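Local coordinates for ASCH domain-containing protein (Pyrococcus horikoshii, PDB 2Z0T) that is of uncharacterised function but carries an ASCH domain of the PUA clan and probably binds RNA, at residues M63-G68 / K77-G82. Numbering follows the deposited sequence.
Sequences MLEKEG and KSIEEG
L64 and I79 share the first turn of the side chain: in both, the gamma carbon that continues the chain stands anti to the carbonyl carbon (L64 CG, chi1 -69°; I79 CG1, chi1 -59°). In I79 this directs CG1 at L64, and the chi2 turn of -62° completes the placing of its methyl CD1, which rests 4.0 Å from L64 CB; in L64 it swings CG, and CD1 with it, over to G82. The other isoleucine branch, CG2, meets E65 CG at 4.2 Å, the two side chains crossing at about a right angle. A beta-branched residue suits this place because its two arms serve two neighbours on the facing helix.

Beyond CB, the L64 side chain forks at CG and lays CD1 against G82, 3.7 Å from G82 CA. G82 has no side chain, so the methyl lies directly on its backbone. E65 contributes its methylene CG, while its carboxylate pairs with K61 in a salt bridge; a long acidic side chain can thus cover the edge of an apolar patch and keep its charge at the surface.

The second helix starts beside the contact. S78 is its N-cap, with OG accepting from E81 N at 3.1 Å. The same hydroxyl donates to E81 OE2 at 2.9 Å.

The contact joins the end of helix 60-67 to the first turn of helix 79-87, and Y86 and V72 also touch L64. M63, on another side of its helix, packs on strand 100-107. Across the two segments the attraction is therefore van der Waals and hydrophobic, set by one leucine methyl on the glycine backbone and the two isoleucine methyls on L64 and E65, with charge kept to the margin.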
ATOM      1  N   MET A  63      -4.363  -8.170  -6.072  1.00 15.61           N
ATOM      2  CA  MET A  63      -3.125  -7.502  -5.696  1.00 14.22           C
ATOM      3  C   MET A  63      -2.380  -8.349  -4.663  1.00 14.58           C
ATOM      4  O   MET A  63      -1.180  -8.581  -4.791  1.00 14.24           O
ATOM      5  CB  MET A  63      -3.431  -6.108  -5.128  1.00 11.75           C
ATOM      6  CG  MET A  63      -2.199  -5.282  -4.756  1.00 13.33           C
ATOM      7  SD  MET A  63      -1.619  -5.578  -3.069  1.00 14.85           S
ATOM      8  CE  MET A  63      -2.917  -4.745  -2.153  1.00 14.46           C
ATOM      9  N   LEU A  64      -3.096  -8.829  -3.647  1.00 15.93           N
ATOM     10  CA  LEU A  64      -2.474  -9.643  -2.610  1.00 15.08           C
ATOM     11  C   LEU A  64      -1.918 -10.967  -3.133  1.00 15.55           C
ATOM     12  O   LEU A  64      -0.838 -11.393  -2.729  1.00 16.41           O
ATOM     13  CB  LEU A  64      -3.473  -9.911  -1.474  1.00 18.33           C
ATOM     14  CG  LEU A  64      -3.853  -8.687  -0.631  1.00 16.98           C
ATOM     15  CD1 LEU A  64      -4.913  -9.069   0.392  1.00 20.94           C
ATOM     16  CD2 LEU A  64      -2.617  -8.138   0.066  1.00 19.04           C
ATOM     17  N   GLU A  65      -2.650 -11.614  -4.036  1.00 16.61           N
ATOM     18  CA  GLU A  65      -2.205 -12.889  -4.591  1.00 18.49           C
ATOM     19  C   GLU A  65      -0.931 -12.739  -5.424  1.00 18.91           C
ATOM     20  O   GLU A  65      -0.038 -13.585  -5.370  1.00 20.18           O
ATOM     21  CB  GLU A  65      -3.322 -13.505  -5.442  1.00 22.20           C
ATOM     22  CG  GLU A  65      -4.648 -13.610  -4.695  1.00 25.76           C
ATOM     23  CD  GLU A  65      -5.733 -14.321  -5.481  1.00 30.33           C
ATOM     24  OE1 GLU A  65      -5.932 -13.994  -6.671  1.00 32.87           O
ATOM     25  OE2 GLU A  65      -6.399 -15.201  -4.894  1.00 31.09           O
ATOM     26  N   LYS A  66      -0.845 -11.646  -6.174  1.00 17.67           N
ATOM     27  CA  LYS A  66       0.305 -11.379  -7.033  1.00 18.35           C
ATOM     28  C   LYS A  66       1.517 -10.848  -6.264  1.00 18.25           C
ATOM     29  O   LYS A  66       2.652 -11.259  -6.515  1.00 16.64           O
ATOM     30  CB  LYS A  66      -0.096 -10.375  -8.119  1.00 19.58           C
ATOM     31  CG  LYS A  66       0.971 -10.091  -9.167  1.00 25.22           C
ATOM     32  CD  LYS A  66       1.249 -11.308 -10.028  1.00 33.36           C
ATOM     33  CE  LYS A  66       2.142 -10.954 -11.205  1.00 35.81           C
ATOM     34  NZ  LYS A  66       1.467 -10.020 -12.147  1.00 39.56           N
ATOM     35  N   GLU A  67       1.273  -9.937  -5.328  1.00 15.07           N
ATOM     36  CA  GLU A  67       2.351  -9.342  -4.543  1.00 16.58           C
ATOM     37  C   GLU A  67       2.823 -10.210  -3.374  1.00 15.36           C
ATOM     38  O   GLU A  67       3.939 -10.040  -2.877  1.00 16.68           O
ATOM     39  CB  GLU A  67       1.908  -7.976  -4.006  1.00 14.99           C
ATOM     40  CG  GLU A  67       1.557  -6.947  -5.081  1.00 15.78           C
ATOM     41  CD  GLU A  67       2.747  -6.548  -5.933  1.00 13.53           C
ATOM     42  OE1 GLU A  67       3.891  -6.651  -5.445  1.00 14.74           O
ATOM     43  OE2 GLU A  67       2.538  -6.114  -7.088  1.00 15.84           O
ATOM     44  N   GLY A  68       1.982 -11.145  -2.944  1.00 17.65           N
ATOM     45  CA  GLY A  68       2.345 -11.993  -1.821  1.00 19.05           C
ATOM     46  C   GLY A  68       1.875 -11.285  -0.565  1.00 20.72           C
ATOM     47  O   GLY A  68       2.397 -10.231  -0.206  1.00 19.00           O
ATOM     48  N   LYS A  77      -2.564 -14.428   7.669  1.00 35.64           N
ATOM     49  CA  LYS A  77      -2.468 -15.780   7.129  1.00 36.99           C
ATOM     50  C   LYS A  77      -3.222 -16.105   5.843  1.00 36.23           C
ATOM     51  O   LYS A  77      -2.796 -16.978   5.086  1.00 39.78           O
ATOM     52  CB  LYS A  77      -2.874 -16.781   8.214  1.00 40.83           C
ATOM     53  CG  LYS A  77      -2.072 -16.650   9.501  1.00 43.74           C
ATOM     54  CD  LYS A  77      -2.516 -17.672  10.537  1.00 48.03           C
ATOM     55  CE  LYS A  77      -1.728 -17.527  11.831  1.00 50.55           C
ATOM     56  NZ  LYS A  77      -2.137 -18.534  12.848  1.00 53.09           N
ATOM     57  N   SER A  78      -4.334 -15.430   5.583  1.00 30.50           N
ATOM     58  CA  SER A  78      -5.086 -15.728   4.372  1.00 30.33           C
ATOM     59  C   SER A  78      -5.441 -14.498   3.554  1.00 29.11           C
ATOM     60  O   SER A  78      -5.468 -13.379   4.067  1.00 27.64           O
ATOM     61  CB  SER A  78      -6.372 -16.478   4.720  1.00 28.62           C
ATOM     62  OG  SER A  78      -7.311 -15.612   5.329  1.00 28.55           O
ATOM     63  N   ILE A  79      -5.719 -14.726   2.275  1.00 29.79           N
ATOM     64  CA  ILE A  79      -6.094 -13.661   1.356  1.00 29.32           C
ATOM     65  C   ILE A  79      -7.435 -13.082   1.789  1.00 28.06           C
ATOM     66  O   ILE A  79      -7.677 -11.885   1.653  1.00 25.86           O
ATOM     67  CB  ILE A  79      -6.216 -14.197  -0.091  1.00 30.31           C
ATOM     68  CG1 ILE A  79      -4.884 -14.808  -0.534  1.00 32.68           C
ATOM     69  CG2 ILE A  79      -6.623 -13.077  -1.037  1.00 30.34           C
ATOM     70  CD1 ILE A  79      -3.727 -13.826  -0.560  1.00 33.70           C
ATOM     71  N   GLU A  80      -8.309 -13.940   2.313  1.00 28.85           N
ATOM     72  CA  GLU A  80      -9.623 -13.501   2.772  1.00 30.31           C
ATOM     73  C   GLU A  80      -9.443 -12.499   3.906  1.00 27.05           C
ATOM     74  O   GLU A  80     -10.094 -11.455   3.934  1.00 26.00           O
ATOM     75  CB  GLU A  80     -10.453 -14.692   3.264  1.00 34.94           C
ATOM     76  CG  GLU A  80     -10.632 -15.803   2.239  1.00 41.53           C
ATOM     77  CD  GLU A  80      -9.355 -16.590   1.998  1.00 44.87           C
ATOM     78  OE1 GLU A  80      -8.867 -17.237   2.950  1.00 47.85           O
ATOM     79  OE2 GLU A  80      -8.841 -16.563   0.859  1.00 47.38           O
ATOM     80  N   GLU A  81      -8.557 -12.825   4.842  1.00 25.65           N
ATOM     81  CA  GLU A  81      -8.278 -11.942   5.965  1.00 26.31           C
ATOM     82  C   GLU A  81      -7.693 -10.641   5.424  1.00 24.22           C
ATOM     83  O   GLU A  81      -8.033  -9.552   5.890  1.00 24.14           O
ATOM     84  CB  GLU A  81      -7.278 -12.600   6.919  1.00 29.91           C
ATOM     85  CG  GLU A  81      -7.801 -13.847   7.611  1.00 37.95           C
ATOM     86  CD  GLU A  81      -6.713 -14.582   8.372  1.00 42.62           C
ATOM     87  OE1 GLU A  81      -6.086 -13.966   9.262  1.00 47.12           O
ATOM     88  OE2 GLU A  81      -6.484 -15.776   8.079  1.00 44.01           O
ATOM     89  N   GLY A  82      -6.810 -10.767   4.437  1.00 23.03           N
ATOM     90  CA  GLY A  82      -6.198  -9.593   3.838  1.00 20.32           C
ATOM     91  C   GLY A  82      -7.249  -8.650   3.284  1.00 20.60           C
ATOM     92  O   GLY A  82      -7.216  -7.447   3.544  1.00 19.30           O
TER